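Side-chain contact in thermostable carboxypeptidase 1 (PDB 1KA2), which removes amino acids one at a time from the C-terminus of peptides as a cobalt-dependent metallocarboxypeptidase of family M32: residues Arg88-Ser93 and Phe286-Gly291. Sequence-based numbering, arbitrary orientation.
Sequences RVLDRS and FTPIAG
Pro288 presses its ring edge into the angle between Val89 and Leu90, two neighbours on helix 81-99. CB and CG of the proline do the touching. Val89 CG1 lies 3.8 Å from Pro288 CB. The same methyl is 3.6 Å from the carbonyl Pro288 O, a plain van der Waals contact. CG1 stands anti to the backbone N of Val89 (chi1 170°), which lays it over both Pro288 CB and the carbonyl oxygen. Next to it, Leu90 meets the ring with its branch point: Leu90 CG is 3.8 Å from Pro288 CG. Leu90 CD1 reaches Pro288 CG at 4.0 Å, while Leu90 CD2 lies equally near Pro288 CB and Pro288 CG. Cut back to alanine, Leu90 would probably leave a gap along this edge of the proline ring and bare the side of Tyr17 that it touches. No hydrogen bond joins the two segments, and the contact is apolar and small.

The proline is held by its own loop. It is the second residue of a type I turn, closed by Ala290 N to Thr287 O at 3.3 Å. Thr287 OG1 takes a weak bond from Ile289 N and is also bonded to Phe284 O. Tyr17 of helix 8-36 packs on both Leu90 and Pro288. Charged residues flank the apolar patch on the helix: Arg88 pairs with Glu165 and also bonds Ser469 O, while Ile289 shares a backbone bond with that same serine.

The contact lies away from the metal site. It is a type I beta turn with proline at its second position, docked on the side of a helix. It packs the loop between the HEXXH helix 261-278 and helix 295-309, which carries the metal ligand Glu299, against helix 81-99 of this largely helical M32 fold.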
loop_
_atom_site.group_PDB
_atom_site.type_symbol
_atom_site.label_atom_id
_atom_site.label_comp_id
_atom_site.label_asym_id
_atom_site.label_seq_id
_atom_site.Cartn_x
_atom_site.Cartn_y
_atom_site.Cartn_z
ATOM N N ARG A 88 -14.263 27.123 3.887
ATOM C CA ARG A 88 -14.465 26.895 5.316
ATOM C C ARG A 88 -13.515 25.806 5.792
ATOM O O ARG A 88 -12.771 25.990 6.757
ATOM C CB ARG A 88 -15.905 26.464 5.626
ATOM C CG ARG A 88 -16.246 26.555 7.108
ATOM C CD ARG A 88 -17.532 25.817 7.483
ATOM N NE ARG A 88 -17.310 24.405 7.818
ATOM C CZ ARG A 88 -17.298 23.408 6.935
ATOM N NH1 ARG A 88 -17.499 23.652 5.646
ATOM N NH2 ARG A 88 -17.097 22.162 7.344
ATOM N N VAL A 89 -13.539 24.676 5.093
ATOM C CA VAL A 89 -12.698 23.536 5.432
ATOM C C VAL A 89 -11.210 23.881 5.391
ATOM O O VAL A 89 -10.476 23.622 6.349
ATOM C CB VAL A 89 -12.984 22.343 4.480
ATOM C CG1 VAL A 89 -11.941 21.240 4.669
ATOM C CG2 VAL A 89 -14.375 21.808 4.739
ATOM N N LEU A 90 -10.761 24.465 4.287
ATOM C CA LEU A 90 -9.356 24.813 4.167
ATOM C C LEU A 90 -8.945 25.914 5.135
ATOM O O LEU A 90 -7.808 25.931 5.608
ATOM C CB LEU A 90 -9.019 25.208 2.718
ATOM C CG LEU A 90 -9.033 24.036 1.719
ATOM C CD1 LEU A 90 -8.741 24.553 0.323
ATOM C CD2 LEU A 90 -7.993 22.994 2.119
ATOM N N ASP A 91 -9.859 26.827 5.449
ATOM C CA ASP A 91 -9.513 27.900 6.382
ATOM C C ASP A 91 -9.257 27.292 7.762
ATOM O O ASP A 91 -8.308 27.667 8.446
ATOM C CB ASP A 91 -10.628 28.950 6.464
ATOM C CG ASP A 91 -10.251 30.129 7.350
ATOM O OD1 ASP A 91 -10.986 30.399 8.323
ATOM O OD2 ASP A 91 -9.214 30.777 7.075
ATOM N N ARG A 92 -10.089 26.335 8.154
ATOM C CA ARG A 92 -9.927 25.666 9.443
ATOM C C ARG A 92 -8.607 24.889 9.514
ATOM O O ARG A 92 -7.956 24.851 10.566
ATOM C CB ARG A 92 -11.099 24.719 9.685
ATOM C CG ARG A 92 -10.995 23.868 10.941
ATOM C CD ARG A 92 -12.163 22.892 11.037
ATOM N NE ARG A 92 -11.864 21.767 11.920
ATOM C CZ ARG A 92 -11.942 21.792 13.248
ATOM N NH1 ARG A 92 -12.323 22.894 13.885
ATOM N NH2 ARG A 92 -11.619 20.705 13.938
ATOM N N SER A 93 -8.205 24.278 8.401
ATOM C CA SER A 93 -6.964 23.510 8.370
ATOM C C SER A 93 -5.743 24.403 8.463
ATOM O O SER A 93 -4.846 24.151 9.264
ATOM C CB SER A 93 -6.866 22.681 7.092
ATOM O OG SER A 93 -7.868 21.690 7.042
ATOM N N PHE A 286 -11.130 14.490 -5.090
ATOM C CA PHE A 286 -9.880 15.271 -5.050
ATOM C C PHE A 286 -9.984 16.621 -4.319
ATOM O O PHE A 286 -9.007 17.373 -4.266
ATOM C CB PHE A 286 -9.369 15.535 -6.468
ATOM C CG PHE A 286 -9.354 14.326 -7.327
ATOM C CD1 PHE A 286 -10.163 14.255 -8.453
ATOM C CD2 PHE A 286 -8.557 13.235 -6.994
ATOM C CE1 PHE A 286 -10.179 13.100 -9.245
ATOM C CE2 PHE A 286 -8.567 12.085 -7.772
ATOM C CZ PHE A 286 -9.380 12.016 -8.902
ATOM N N THR A 287 -11.152 16.921 -3.757
ATOM C CA THR A 287 -11.362 18.189 -3.057
ATOM C C THR A 287 -11.571 17.996 -1.559
ATOM O O THR A 287 -11.989 16.932 -1.112
ATOM C CB THR A 287 -12.603 18.916 -3.574
ATOM O OG1 THR A 287 -13.771 18.295 -3.028
ATOM C CG2 THR A 287 -12.662 18.856 -5.085
ATOM N N PRO A 288 -11.307 19.044 -0.766
ATOM C CA PRO A 288 -11.470 18.980 0.693
ATOM C C PRO A 288 -12.892 18.827 1.247
ATOM O O PRO A 288 -13.055 18.664 2.453
ATOM C CB PRO A 288 -10.787 20.260 1.175
ATOM C CG PRO A 288 -10.902 21.179 0.015
ATOM C CD PRO A 288 -10.638 20.297 -1.163
ATOM N N ILE A 289 -13.917 18.880 0.395
ATOM C CA ILE A 289 -15.286 18.709 0.880
ATOM C C ILE A 289 -15.758 17.264 0.799
ATOM O O ILE A 289 -16.770 16.898 1.402
ATOM C CB ILE A 289 -16.313 19.606 0.140
ATOM C CG1 ILE A 289 -16.138 19.500 -1.374
ATOM C CG2 ILE A 289 -16.188 21.043 0.634
ATOM C CD1 ILE A 289 -17.153 20.351 -2.146
ATOM N N ALA A 290 -15.031 16.444 0.047
ATOM C CA ALA A 290 -15.370 15.027 -0.047
ATOM C C ALA A 290 -14.936 14.376 1.273
ATOM O O ALA A 290 -13.922 14.768 1.848
ATOM C CB ALA A 290 -14.623 14.380 -1.221
ATOM N N GLY A 291 -15.707 13.403 1.761
ATOM C CA GLY A 291 -15.354 12.715 3.000
ATOM C C GLY A 291 -16.100 13.094 4.276
ATOM O O GLY A 291 -16.526 14.234 4.444
#